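PDB 3F3X: transcriptional regulator, marR family, putative from Sulfolobus solfataricus, which probably binds DNA as a dimeric winged helix-turn-helix transcription factor of the MarR family. Local coordinates for residues L8-T13 and N133-R138; K23-R28 and N116-D121; M33-L38 and D72-K77; S41-T46 and G78-I83. All blocks are in the same frame, centred on the assembly; numbering follows the deposited sequence.

Interaction 1: residues L8-T13 and N133-R138; sequences LQLMNT and NKILSR. With SO4 (sulfate ion), chain B.
Leu10 and Ile135 meet tip to tip between helix 3-33 and helix 125-138. Leu10 CD2 and Ile135 CD1 lie 3.4 Å apart, tighter than usual for two methyl groups. Ile135 carries its CD1 on an extended CG1 branch, with CG1 anti to the carbonyl carbon (chi1 -74°). Its other branch, CG2, faces the sulfur of Met11, 4.4 Å from SD. Met11 does not start out toward the other helix; its bent chain brings the sulfur there. The backbones stay well apart, with 9.7 Å between Met11 CA and Ile135 CA.

Away from this apolar patch, Gln9 binds a sulfate and Asn12 steadies Gln9. Gln9 NE2 donates to O4 of the sulfate at 3.0 Å, while Asn12 CB merely touches sulfate O1. Gln9 OE1 accepts from Asn12 ND2 at 3.0 Å, and this N-H points nearly straight at it (164°). The donor stands above the Gln9 carbonyl plane, not on a lone pair. The bond helps to set the rotation of both amides. The sulfate, probably from the crystallisation liquor, is also bound by Lys16 and by Lys44, Arg59 and Tyr60 of the second subunit. Leu132 of the second subunit packs on Leu10, and Tyr37 of that subunit bonds to Asn12 OD1. Between these two segments the contact is purely apolar, in the dimerisation region typical of MarR proteins, while polar groups bridge the subunits.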
loop_
_atom_site.group_PDB
_atom_site.type_symbol
_atom_site.label_atom_id
_atom_site.label_comp_id
_atom_site.label_asym_id
_atom_site.label_seq_id
_atom_site.Cartn_x
_atom_site.Cartn_y
_atom_site.Cartn_z
ATOM N N LEU A 8 3.766 -14.637 2.627
ATOM C CA LEU A 8 3.079 -13.680 3.486
ATOM C C LEU A 8 4.037 -12.547 3.845
ATOM O O LEU A 8 3.635 -11.386 3.922
ATOM C CB LEU A 8 2.582 -14.345 4.773
ATOM C CG LEU A 8 1.960 -13.370 5.784
ATOM C CD1 LEU A 8 0.863 -12.540 5.115
ATOM C CD2 LEU A 8 1.405 -14.145 6.970
ATOM N N GLN A 9 5.306 -12.883 4.065
ATOM C CA GLN A 9 6.285 -11.861 4.424
ATOM C C GLN A 9 6.472 -10.912 3.252
ATOM O O GLN A 9 6.710 -9.714 3.432
ATOM C CB GLN A 9 7.620 -12.503 4.810
ATOM C CG GLN A 9 8.585 -11.561 5.529
ATOM C CD GLN A 9 7.927 -10.807 6.680
ATOM O OE1 GLN A 9 7.072 -11.348 7.380
ATOM N NE2 GLN A 9 8.335 -9.556 6.885
ATOM N N LEU A 10 6.349 -11.455 2.046
ATOM C CA LEU A 10 6.476 -10.659 0.834
ATOM C C LEU A 10 5.400 -9.578 0.881
ATOM O O LEU A 10 5.661 -8.403 0.606
ATOM C CB LEU A 10 6.267 -11.555 -0.388
ATOM C CG LEU A 10 6.662 -11.010 -1.754
ATOM C CD1 LEU A 10 8.167 -10.767 -1.785
ATOM C CD2 LEU A 10 6.272 -12.016 -2.827
ATOM N N MET A 11 4.188 -9.983 1.248
ATOM C CA MET A 11 3.071 -9.055 1.338
ATOM C C MET A 11 3.238 -8.075 2.507
ATOM O O MET A 11 2.864 -6.903 2.395
ATOM C CB MET A 11 1.753 -9.828 1.461
ATOM C CG MET A 11 1.491 -10.789 0.293
ATOM S SD MET A 11 1.465 -9.997 -1.354
ATOM C CE MET A 11 0.019 -9.053 -1.222
ATOM N N ASN A 12 3.799 -8.544 3.623
ATOM C CA ASN A 12 4.013 -7.668 4.770
ATOM C C ASN A 12 4.961 -6.540 4.386
ATOM O O ASN A 12 4.777 -5.397 4.791
ATOM C CB ASN A 12 4.629 -8.430 5.947
ATOM C CG ASN A 12 3.656 -9.373 6.604
ATOM O OD1 ASN A 12 2.455 -9.108 6.657
ATOM N ND2 ASN A 12 4.170 -10.470 7.139
ATOM N N THR A 13 5.982 -6.875 3.607
ATOM C CA THR A 13 6.965 -5.885 3.179
ATOM C C THR A 13 6.349 -4.911 2.169
ATOM O O THR A 13 6.578 -3.706 2.237
ATOM C CB THR A 13 8.185 -6.578 2.554
ATOM O OG1 THR A 13 8.728 -7.514 3.495
ATOM C CG2 THR A 13 9.254 -5.559 2.183
ATOM N N ASN A 133 4.396 -7.746 -11.154
ATOM C CA ASN A 133 3.257 -7.726 -12.073
ATOM C C ASN A 133 2.470 -9.030 -11.964
ATOM O O ASN A 133 1.242 -9.024 -11.935
ATOM C CB ASN A 133 3.712 -7.510 -13.522
ATOM C CG ASN A 133 4.205 -6.101 -13.770
ATOM O OD1 ASN A 133 3.637 -5.134 -13.255
ATOM N ND2 ASN A 133 5.258 -5.973 -14.567
ATOM N N LYS A 134 3.175 -10.151 -11.887
ATOM C CA LYS A 134 2.489 -11.429 -11.770
ATOM C C LYS A 134 1.692 -11.473 -10.465
ATOM O O LYS A 134 0.526 -11.874 -10.449
ATOM C CB LYS A 134 3.482 -12.588 -11.817
ATOM C CG LYS A 134 2.798 -13.946 -11.906
ATOM C CD LYS A 134 3.785 -15.066 -12.196
ATOM C CE LYS A 134 3.056 -16.391 -12.415
ATOM N NZ LYS A 134 3.982 -17.501 -12.794
ATOM N N ILE A 135 2.318 -11.051 -9.371
ATOM C CA ILE A 135 1.639 -11.039 -8.081
ATOM C C ILE A 135 0.351 -10.216 -8.162
ATOM O O ILE A 135 -0.711 -10.659 -7.711
ATOM C CB ILE A 135 2.562 -10.469 -6.975
ATOM C CG1 ILE A 135 3.632 -11.506 -6.621
ATOM C CG2 ILE A 135 1.749 -10.087 -5.745
ATOM C CD1 ILE A 135 4.705 -10.989 -5.694
ATOM N N LEU A 136 0.437 -9.025 -8.753
ATOM C CA LEU A 136 -0.744 -8.175 -8.871
ATOM C C LEU A 136 -1.888 -8.868 -9.617
ATOM O O LEU A 136 -3.049 -8.770 -9.216
ATOM C CB LEU A 136 -0.401 -6.857 -9.577
ATOM C CG LEU A 136 -1.615 -5.938 -9.780
ATOM C CD1 LEU A 136 -2.215 -5.558 -8.425
ATOM C CD2 LEU A 136 -1.201 -4.694 -10.545
ATOM N N SER A 137 -1.559 -9.571 -10.698
ATOM C CA SER A 137 -2.582 -10.258 -11.482
ATOM C C SER A 137 -3.279 -11.346 -10.668
ATOM O O SER A 137 -4.461 -11.623 -10.873
ATOM C CB SER A 137 -1.971 -10.870 -12.747
ATOM O OG SER A 137 -1.069 -11.915 -12.435
ATOM N N ARG A 138 -2.544 -11.961 -9.746
ATOM C CA ARG A 138 -3.099 -13.016 -8.904
ATOM C C ARG A 138 -3.975 -12.464 -7.783
ATOM O O ARG A 138 -4.871 -13.151 -7.290
ATOM C CB ARG A 138 -1.965 -13.867 -8.326
ATOM C CG ARG A 138 -1.214 -14.677 -9.374
ATOM C CD ARG A 138 -2.093 -15.783 -9.938
ATOM N NE ARG A 138 -1.414 -16.594 -10.946
ATOM C CZ ARG A 138 -1.308 -16.268 -12.233
ATOM N NH1 ARG A 138 -1.838 -15.137 -12.684
ATOM N NH2 ARG A 138 -0.678 -17.078 -13.076
HETATM S S SO4 B . 6.642 -7.779 10.039
HETATM O O1 SO4 B . 5.745 -7.527 8.893
HETATM O O2 SO4 B . 5.841 -8.082 11.233
HETATM O O3 SO4 B . 7.466 -6.579 10.293
HETATM O O4 SO4 B . 7.505 -8.929 9.723
#

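Interaction 2: residues K23-R28 and N116-D121; sequences KEFNNR and NEMLSD
The long N-terminal helix 3-33 packs here against the end of helix 98-118, within the helical framework of the MarR fold. Met118 carries the buried part of the contact. Its SD lies 3.6 Å from Glu24 OE2, and the two side chains lie alongside each other, pointing opposite ways. A bend at chi3 (-72°) turns the terminal methyl of Met118 to the Phe25 ring, where Met118 CE is 4.2 Å from Phe25 CE1. That approach is oblique.

On the exposed side, Arg28 and Glu117 reach out to meet. Arg28 NH2 and Glu117 OE2 form a long salt bridge of 3.5 Å. The oxygen lies well out of the guanidinium plane, and the two flat groups are turned 68° apart. No N-H points at this oxygen, so attraction of charge does the work. A water donates to Glu117 OE2 at 3.0 Å; its approach to Arg28 NH2 is too short to be trusted.

Phe25 also packs on Leu114 and Val115 of helix 98-118, and its ring meets that of Tyr37 on helix 37-48. Met11 of the second subunit covers Phe25 as well, and Ile139 of that subunit packs on Glu24. The contact thus sits where two helices of one chain run beside the dimer interface.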
loop_
_atom_site.group_PDB
_atom_site.type_symbol
_atom_site.label_atom_id
_atom_site.label_comp_id
_atom_site.label_asym_id
_atom_site.label_seq_id
_atom_site.Cartn_x
_atom_site.Cartn_y
_atom_site.Cartn_z
ATOM N N LYS A 23 3.300 8.238 1.506
ATOM C CA LYS A 23 3.408 9.433 2.327
ATOM C C LYS A 23 4.379 10.392 1.648
ATOM O O LYS A 23 4.134 11.596 1.574
ATOM C CB LYS A 23 3.923 9.095 3.731
ATOM C CG LYS A 23 4.002 10.312 4.647
ATOM C CD LYS A 23 4.675 9.996 5.976
ATOM C CE LYS A 23 4.839 11.260 6.811
ATOM N NZ LYS A 23 5.607 11.012 8.065
ATOM N N GLU A 24 5.484 9.851 1.151
ATOM C CA GLU A 24 6.480 10.674 0.478
ATOM C C GLU A 24 5.937 11.207 -0.838
ATOM O O GLU A 24 6.131 12.380 -1.169
ATOM C CB GLU A 24 7.756 9.875 0.226
ATOM C CG GLU A 24 8.480 9.488 1.500
ATOM C CD GLU A 24 9.982 9.586 1.354
ATOM O OE1 GLU A 24 10.466 10.675 0.976
ATOM O OE2 GLU A 24 10.677 8.582 1.620
ATOM N N PHE A 25 5.245 10.346 -1.577
ATOM C CA PHE A 25 4.658 10.735 -2.857
ATOM C C PHE A 25 3.645 11.859 -2.684
ATOM O O PHE A 25 3.727 12.884 -3.363
ATOM C CB PHE A 25 3.972 9.536 -3.522
ATOM C CG PHE A 25 4.923 8.521 -4.093
ATOM C CD1 PHE A 25 6.298 8.683 -3.969
ATOM C CD2 PHE A 25 4.438 7.406 -4.771
ATOM C CE1 PHE A 25 7.181 7.744 -4.505
ATOM C CE2 PHE A 25 5.311 6.460 -5.312
ATOM C CZ PHE A 25 6.689 6.634 -5.180
ATOM N N ASN A 26 2.685 11.666 -1.779
ATOM C CA ASN A 26 1.664 12.682 -1.539
ATOM C C ASN A 26 2.247 13.979 -0.980
ATOM O O ASN A 26 1.765 15.067 -1.299
ATOM C CB ASN A 26 0.584 12.158 -0.582
ATOM C CG ASN A 26 -0.358 11.162 -1.245
ATOM O OD1 ASN A 26 -0.513 11.155 -2.465
ATOM N ND2 ASN A 26 -1.006 10.332 -0.437
ATOM N N ASN A 27 3.282 13.862 -0.148
ATOM C CA ASN A 27 3.915 15.035 0.439
ATOM C C ASN A 27 4.582 15.863 -0.659
ATOM O O ASN A 27 4.357 17.072 -0.760
ATOM C CB ASN A 27 4.961 14.641 1.480
ATOM C CG ASN A 27 5.686 15.843 2.030
ATOM O OD1 ASN A 27 6.903 15.975 1.879
ATOM N ND2 ASN A 27 4.940 16.738 2.661
ATOM N N ARG A 28 5.387 15.195 -1.484
ATOM C CA ARG A 28 6.106 15.827 -2.578
ATOM C C ARG A 28 5.158 16.452 -3.605
ATOM O O ARG A 28 5.256 17.643 -3.903
ATOM C CB ARG A 28 6.976 14.785 -3.281
ATOM C CG ARG A 28 8.214 15.327 -3.939
ATOM C CD ARG A 28 9.298 15.568 -2.907
ATOM N NE ARG A 28 10.594 15.568 -3.567
ATOM C CZ ARG A 28 11.766 15.507 -2.950
ATOM N NH1 ARG A 28 11.838 15.444 -1.627
ATOM N NH2 ARG A 28 12.871 15.493 -3.677
ATOM N N ASN A 116 13.961 7.427 -8.346
ATOM C CA ASN A 116 15.316 7.160 -8.799
ATOM C C ASN A 116 16.306 7.493 -7.690
ATOM O O ASN A 116 17.243 6.743 -7.443
ATOM C CB ASN A 116 15.630 8.008 -10.030
ATOM C CG ASN A 116 17.102 7.935 -10.448
ATOM O OD1 ASN A 116 17.908 8.800 -10.089
ATOM N ND2 ASN A 116 17.452 6.908 -11.218
ATOM N N GLU A 117 16.093 8.626 -7.029
ATOM C CA GLU A 117 17.000 9.050 -5.951
ATOM C C GLU A 117 17.030 8.033 -4.825
ATOM O O GLU A 117 18.077 7.629 -4.340
ATOM C CB GLU A 117 16.579 10.395 -5.349
ATOM C CG GLU A 117 15.422 10.297 -4.344
ATOM C CD GLU A 117 15.228 11.546 -3.509
ATOM O OE1 GLU A 117 15.670 11.547 -2.338
ATOM O OE2 GLU A 117 14.649 12.531 -4.018
ATOM N N MET A 118 15.848 7.604 -4.431
ATOM C CA MET A 118 15.732 6.675 -3.340
ATOM C C MET A 118 16.236 5.285 -3.616
ATOM O O MET A 118 16.908 4.707 -2.762
ATOM C CB MET A 118 14.291 6.589 -2.864
ATOM C CG MET A 118 13.693 7.902 -2.391
ATOM S SD MET A 118 12.103 7.528 -1.555
ATOM C CE MET A 118 10.996 7.061 -2.941
ATOM N N LEU A 119 15.940 4.756 -4.800
ATOM C CA LEU A 119 16.307 3.388 -5.149
ATOM C C LEU A 119 17.482 3.318 -6.100
ATOM O O LEU A 119 17.601 2.385 -6.897
ATOM C CB LEU A 119 15.101 2.692 -5.790
ATOM C CG LEU A 119 13.774 2.717 -5.022
ATOM C CD1 LEU A 119 12.717 1.885 -5.758
ATOM C CD2 LEU A 119 14.001 2.167 -3.617
ATOM N N SER A 120 18.362 4.302 -5.995
ATOM C CA SER A 120 19.521 4.383 -6.862
ATOM C C SER A 120 20.380 3.123 -6.916
ATOM O O SER A 120 20.849 2.742 -7.987
ATOM C CB SER A 120 20.390 5.569 -6.444
ATOM O OG SER A 120 20.849 5.411 -5.114
ATOM N N ASP A 121 20.589 2.480 -5.772
ATOM C CA ASP A 121 21.432 1.288 -5.735
ATOM C C ASP A 121 20.698 -0.052 -5.786
ATOM O O ASP A 121 21.271 -1.091 -5.446
ATOM C CB ASP A 121 22.333 1.327 -4.496
ATOM C CG ASP A 121 21.559 1.160 -3.201
ATOM O OD1 ASP A 121 20.308 1.148 -3.239
ATOM O OD2 ASP A 121 22.208 1.043 -2.141
HETATM O O HOH W 1 15.009 15.153 -2.627
#

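Interaction 3: residues M33-L38 and D72-K77; sequences MNLSYL and DKLEAK
Asn34 and Lys77 meet where helix 3-33 has just ended. One residue earlier, Met33 O accepts from a water at 2.8 Å, and this water accepts in turn from Lys77 NZ at 2.7 Å. Asn34 is the first residue to leave the helix, with a positive phi (59°). Its carbonyl oxygen takes a hydrogen bond from Lys77 NZ at 2.6 Å, with the donor tilted 21° from the carbonyl plane. The Lys77 chain is extended until chi4 (-126°), where a bend brings the ammonium to this oxygen. Leu35 comes next and is buried. Its CD2 touches Leu74 CD2 at 4.2 Å and passes Lys77 NZ at 4.3 Å. Ser36 is the N-cap of helix 37-48, which begins at Tyr37.

The contact joins the turn between helices 3-33 and 37-48 to the end of helix 64-76. In the winged helix-turn-helix of MarR proteins, helix 64-76 is probably the DNA-recognition helix. Leu79 packs on both Leu35 and Leu74. With an alanine here, the Asn34 carbonyl and the water on Met33 O would probably both lose the ammonium of Lys77 as donor. One positive charge thus ties together two backbone carbonyls at a helix end, directly and through water, beside a small leucine contact.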
loop_
_atom_site.group_PDB
_atom_site.type_symbol
_atom_site.label_atom_id
_atom_site.label_comp_id
_atom_site.label_asym_id
_atom_site.label_seq_id
_atom_site.Cartn_x
_atom_site.Cartn_y
_atom_site.Cartn_z
ATOM N N MET A 33 2.965 20.581 -6.208
ATOM C CA MET A 33 1.944 20.742 -7.238
ATOM C C MET A 33 0.489 20.704 -6.785
ATOM O O MET A 33 -0.418 20.842 -7.607
ATOM C CB MET A 33 2.161 19.674 -8.312
ATOM C CG MET A 33 3.576 19.647 -8.869
ATOM S SD MET A 33 3.843 18.336 -10.072
ATOM C CE MET A 33 3.064 19.071 -11.526
ATOM N N ASN A 34 0.268 20.526 -5.488
ATOM C CA ASN A 34 -1.077 20.456 -4.940
ATOM C C ASN A 34 -1.815 19.298 -5.608
ATOM O O ASN A 34 -3.000 19.394 -5.936
ATOM C CB ASN A 34 -1.816 21.781 -5.167
ATOM C CG ASN A 34 -3.166 21.820 -4.486
ATOM O OD1 ASN A 34 -3.315 21.360 -3.353
ATOM N ND2 ASN A 34 -4.159 22.384 -5.169
ATOM N N LEU A 35 -1.085 18.207 -5.817
ATOM C CA LEU A 35 -1.632 16.998 -6.422
ATOM C C LEU A 35 -1.349 15.831 -5.499
ATOM O O LEU A 35 -0.480 15.912 -4.632
ATOM C CB LEU A 35 -0.977 16.705 -7.778
ATOM C CG LEU A 35 -1.212 17.657 -8.950
ATOM C CD1 LEU A 35 -0.438 17.144 -10.166
ATOM C CD2 LEU A 35 -2.708 17.749 -9.255
ATOM N N SER A 36 -2.088 14.744 -5.692
ATOM C CA SER A 36 -1.892 13.538 -4.905
ATOM C C SER A 36 -1.342 12.475 -5.847
ATOM O O SER A 36 -1.267 12.685 -7.059
ATOM C CB SER A 36 -3.215 13.056 -4.315
ATOM O OG SER A 36 -4.070 12.553 -5.329
ATOM N N TYR A 37 -0.960 11.335 -5.292
ATOM C CA TYR A 37 -0.437 10.247 -6.103
ATOM C C TYR A 37 -1.544 9.693 -6.994
ATOM O O TYR A 37 -1.300 9.320 -8.140
ATOM C CB TYR A 37 0.104 9.142 -5.207
ATOM C CG TYR A 37 0.738 7.992 -5.954
ATOM C CD1 TYR A 37 1.666 8.218 -6.971
ATOM C CD2 TYR A 37 0.462 6.676 -5.595
ATOM C CE1 TYR A 37 2.312 7.158 -7.607
ATOM C CE2 TYR A 37 1.102 5.610 -6.222
ATOM C CZ TYR A 37 2.027 5.858 -7.221
ATOM O OH TYR A 37 2.690 4.795 -7.795
ATOM N N LEU A 38 -2.761 9.638 -6.461
ATOM C CA LEU A 38 -3.893 9.134 -7.232
ATOM C C LEU A 38 -4.164 10.084 -8.393
ATOM O O LEU A 38 -4.558 9.651 -9.476
ATOM C CB LEU A 38 -5.145 9.020 -6.357
ATOM C CG LEU A 38 -6.381 8.461 -7.073
ATOM C CD1 LEU A 38 -6.070 7.078 -7.619
ATOM C CD2 LEU A 38 -7.560 8.397 -6.107
ATOM N N ASP A 72 -13.200 15.188 -9.235
ATOM C CA ASP A 72 -13.865 16.451 -8.938
ATOM C C ASP A 72 -12.830 17.569 -8.837
ATOM O O ASP A 72 -13.019 18.651 -9.392
ATOM C CB ASP A 72 -14.640 16.384 -7.616
ATOM C CG ASP A 72 -15.889 15.524 -7.702
ATOM O OD1 ASP A 72 -16.484 15.414 -8.797
ATOM O OD2 ASP A 72 -16.285 14.971 -6.653
ATOM N N LYS A 73 -11.735 17.309 -8.128
ATOM C CA LYS A 73 -10.696 18.319 -7.967
ATOM C C LYS A 73 -9.931 18.547 -9.260
ATOM O O LYS A 73 -9.676 19.690 -9.646
ATOM C CB LYS A 73 -9.736 17.924 -6.845
ATOM C CG LYS A 73 -9.778 18.884 -5.665
ATOM C CD LYS A 73 -9.187 18.275 -4.405
ATOM C CE LYS A 73 -9.400 19.198 -3.213
ATOM N NZ LYS A 73 -8.998 18.568 -1.924
ATOM N N LEU A 74 -9.575 17.459 -9.937
ATOM C CA LEU A 74 -8.854 17.566 -11.198
ATOM C C LEU A 74 -9.647 18.361 -12.228
ATOM O O LEU A 74 -9.088 19.192 -12.943
ATOM C CB LEU A 74 -8.543 16.173 -11.749
ATOM C CG LEU A 74 -7.482 15.384 -10.977
ATOM C CD1 LEU A 74 -7.418 13.967 -11.507
ATOM C CD2 LEU A 74 -6.121 16.066 -11.113
ATOM N N GLU A 75 -10.950 18.111 -12.311
ATOM C CA GLU A 75 -11.760 18.832 -13.281
ATOM C C GLU A 75 -11.888 20.301 -12.896
ATOM O O GLU A 75 -11.880 21.177 -13.759
ATOM C CB GLU A 75 -13.148 18.191 -13.423
ATOM C CG GLU A 75 -14.034 18.924 -14.421
ATOM C CD GLU A 75 -15.183 18.078 -14.943
ATOM O OE1 GLU A 75 -15.795 17.338 -14.144
ATOM O OE2 GLU A 75 -15.480 18.169 -16.154
ATOM N N ALA A 76 -11.992 20.566 -11.598
ATOM C CA ALA A 76 -12.105 21.935 -11.111
ATOM C C ALA A 76 -10.833 22.709 -11.460
ATOM O O ALA A 76 -10.877 23.918 -11.710
ATOM C CB ALA A 76 -12.328 21.932 -9.602
ATOM N N LYS A 77 -9.706 22.000 -11.486
ATOM C CA LYS A 77 -8.412 22.600 -11.810
ATOM C C LYS A 77 -8.191 22.671 -13.317
ATOM O O LYS A 77 -7.159 23.169 -13.772
ATOM C CB LYS A 77 -7.272 21.778 -11.206
ATOM C CG LYS A 77 -7.298 21.625 -9.704
ATOM C CD LYS A 77 -6.218 20.648 -9.270
ATOM C CE LYS A 77 -6.288 20.382 -7.785
ATOM N NZ LYS A 77 -4.991 20.631 -7.119
HETATM O O HOH W 2 -2.912 21.505 -8.614
#

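Interaction 4: residues S41-T46 and G78-I83; sequences SILKAT and GLVRRI. With SO4 (sulfate ion), chain C.
Leu43 reaches from helix 37-48 to the start of strand 80-85. From CB its chain runs to CG, which stands anti to the carbonyl carbon (chi1 -69°). Of the two methyls at the tip, CD2 makes the contact. Leu43 CD2 lies 3.8 Å from Val80 CG1. The same methyl is 4.2 Å from Leu79 CB. Thr46 adds a looser touch on Val80 CG1, through OG1 at 4.4 Å. Its hydroxyl also donates to Ile42 O at 2.9 Å, on the opposite face of that carbonyl from Thr46 N.

On another side of the helix, Lys44 stretches out to a sulfate, its NZ donating to O4 at 2.8 Å. Tyr60, Arg59 and, from the second subunit, Lys16 and Gln9 also bind this ion. A leucine at Lys44 would probably leave the sulfate with one hydrogen bond and one positive charge fewer.

Gly78 ends helix 64-76 in a Schellman motif with positive phi, and the chain then enters the wing strand. Val94 of the paired strand 92-96 packs on Val80 and Thr46, and Leu74 of helix 64-76 also touches Val80. Val103 and Leu104 of helix 98-118 cover Leu43, which sits between that helix and the wing sheet.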
loop_
_atom_site.group_PDB
_atom_site.type_symbol
_atom_site.label_atom_id
_atom_site.label_comp_id
_atom_site.label_asym_id
_atom_site.label_seq_id
_atom_site.Cartn_x
_atom_site.Cartn_y
_atom_site.Cartn_z
ATOM N N SER A 41 -1.886 9.183 -11.111
ATOM C CA SER A 41 -2.331 7.960 -11.779
ATOM C C SER A 41 -3.463 8.218 -12.773
ATOM O O SER A 41 -3.464 7.682 -13.887
ATOM C CB SER A 41 -2.788 6.931 -10.743
ATOM O OG SER A 41 -1.709 6.529 -9.920
ATOM N N ILE A 42 -4.433 9.030 -12.366
ATOM C CA ILE A 42 -5.561 9.346 -13.231
ATOM C C ILE A 42 -5.073 10.091 -14.467
ATOM O O ILE A 42 -5.499 9.797 -15.588
ATOM C CB ILE A 42 -6.621 10.188 -12.476
ATOM C CG1 ILE A 42 -7.267 9.323 -11.385
ATOM C CG2 ILE A 42 -7.681 10.723 -13.450
ATOM C CD1 ILE A 42 -8.218 10.082 -10.480
ATOM N N LEU A 43 -4.175 11.051 -14.269
ATOM C CA LEU A 43 -3.639 11.794 -15.399
ATOM C C LEU A 43 -2.888 10.851 -16.341
ATOM O O LEU A 43 -3.036 10.938 -17.554
ATOM C CB LEU A 43 -2.707 12.914 -14.920
ATOM C CG LEU A 43 -3.416 14.063 -14.191
ATOM C CD1 LEU A 43 -2.398 15.085 -13.694
ATOM C CD2 LEU A 43 -4.404 14.739 -15.135
ATOM N N LYS A 44 -2.095 9.938 -15.790
ATOM C CA LYS A 44 -1.353 9.018 -16.647
ATOM C C LYS A 44 -2.280 8.144 -17.495
ATOM O O LYS A 44 -2.107 8.037 -18.712
ATOM C CB LYS A 44 -0.438 8.120 -15.816
ATOM C CG LYS A 44 0.359 7.125 -16.669
ATOM C CD LYS A 44 1.218 6.208 -15.813
ATOM C CE LYS A 44 1.981 5.208 -16.676
ATOM N NZ LYS A 44 2.708 4.212 -15.832
ATOM N N ALA A 45 -3.269 7.525 -16.856
ATOM C CA ALA A 45 -4.201 6.652 -17.568
ATOM C C ALA A 45 -5.008 7.386 -18.648
ATOM O O ALA A 45 -5.201 6.862 -19.753
ATOM C CB ALA A 45 -5.147 5.987 -16.576
ATOM N N THR A 46 -5.490 8.585 -18.330
ATOM C CA THR A 46 -6.269 9.346 -19.302
ATOM C C THR A 46 -5.391 9.952 -20.398
ATOM O O THR A 46 -5.876 10.241 -21.488
ATOM C CB THR A 46 -7.118 10.465 -18.626
ATOM O OG1 THR A 46 -6.272 11.353 -17.884
ATOM C CG2 THR A 46 -8.163 9.843 -17.683
ATOM N N GLY A 78 -9.142 22.147 -14.084
ATOM C CA GLY A 78 -9.015 22.167 -15.531
ATOM C C GLY A 78 -7.991 21.190 -16.093
ATOM O O GLY A 78 -7.491 21.375 -17.208
ATOM N N LEU A 79 -7.673 20.148 -15.333
ATOM C CA LEU A 79 -6.700 19.157 -15.781
ATOM C C LEU A 79 -7.360 18.008 -16.539
ATOM O O LEU A 79 -6.720 17.347 -17.352
ATOM C CB LEU A 79 -5.909 18.627 -14.588
ATOM C CG LEU A 79 -5.229 19.740 -13.783
ATOM C CD1 LEU A 79 -4.350 19.114 -12.707
ATOM C CD2 LEU A 79 -4.401 20.630 -14.708
ATOM N N VAL A 80 -8.631 17.761 -16.251
ATOM C CA VAL A 80 -9.395 16.735 -16.955
ATOM C C VAL A 80 -10.818 17.259 -17.056
ATOM O O VAL A 80 -11.142 18.322 -16.517
ATOM C CB VAL A 80 -9.469 15.359 -16.203
ATOM C CG1 VAL A 80 -8.078 14.832 -15.893
ATOM C CG2 VAL A 80 -10.319 15.493 -14.934
ATOM N N ARG A 81 -11.661 16.522 -17.763
ATOM C CA ARG A 81 -13.060 16.885 -17.873
ATOM C C ARG A 81 -13.819 15.585 -17.980
ATOM O O ARG A 81 -13.269 14.571 -18.422
ATOM C CB ARG A 81 -13.339 17.746 -19.119
ATOM C CG ARG A 81 -13.267 17.017 -20.461
ATOM C CD ARG A 81 -13.837 17.895 -21.580
ATOM N NE ARG A 81 -13.127 19.167 -21.688
ATOM C CZ ARG A 81 -11.931 19.312 -22.249
ATOM N NH1 ARG A 81 -11.309 18.264 -22.773
ATOM N NH2 ARG A 81 -11.340 20.497 -22.248
ATOM N N ARG A 82 -15.072 15.603 -17.546
ATOM C CA ARG A 82 -15.914 14.428 -17.658
ATOM C C ARG A 82 -16.840 14.671 -18.840
ATOM O O ARG A 82 -17.390 15.765 -18.995
ATOM C CB ARG A 82 -16.735 14.222 -16.382
ATOM C CG ARG A 82 -16.035 13.365 -15.338
ATOM C CD ARG A 82 -16.738 13.414 -13.991
ATOM N NE ARG A 82 -16.574 14.728 -13.378
ATOM C CZ ARG A 82 -16.702 14.971 -12.079
ATOM N NH1 ARG A 82 -17.003 13.986 -11.238
ATOM N NH2 ARG A 82 -16.498 16.193 -11.619
ATOM N N ILE A 83 -16.974 13.666 -19.695
ATOM C CA ILE A 83 -17.861 13.748 -20.843
ATOM C C ILE A 83 -18.595 12.421 -20.883
ATOM O O ILE A 83 -18.200 11.462 -20.220
ATOM C CB ILE A 83 -17.095 13.946 -22.176
ATOM C CG1 ILE A 83 -15.992 12.895 -22.307
ATOM C CG2 ILE A 83 -16.546 15.371 -22.254
ATOM C CD1 ILE A 83 -15.246 12.950 -23.621
HETATM S S SO4 C . -0.050 2.512 -14.109
HETATM O O1 SO4 C . 0.460 2.570 -12.725
HETATM O O2 SO4 C . -0.533 3.841 -14.511
HETATM O O3 SO4 C . -1.163 1.543 -14.186
HETATM O O4 SO4 C . 1.045 2.099 -15.003
#

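How the interactions relate
Interactions 3 and 4 are neighbours in the winged helix-turn-helix, with centres about 9 Å apart. Two salt bridges join them: Glu75 OE1 to Arg82 NE at 2.8 Å and Asp72 OD1 to Arg82 NH1 at 2.9 Å. These tie helix 64-76 to the wing. Interaction 2 meets interaction 3 at Asn26 OD1, 2.9 Å from Tyr37 N, a probable hydrogen bond. Interaction 1 shares helix 3-33 with interaction 2 but lies about 21 Å away between centres. It is about 29 Å between centres from interactions 3 and 4. Across the dimer, interaction 1 of one subunit comes close to interaction 4 of the other, where Gln9 and Lys44 bind the same sulfate.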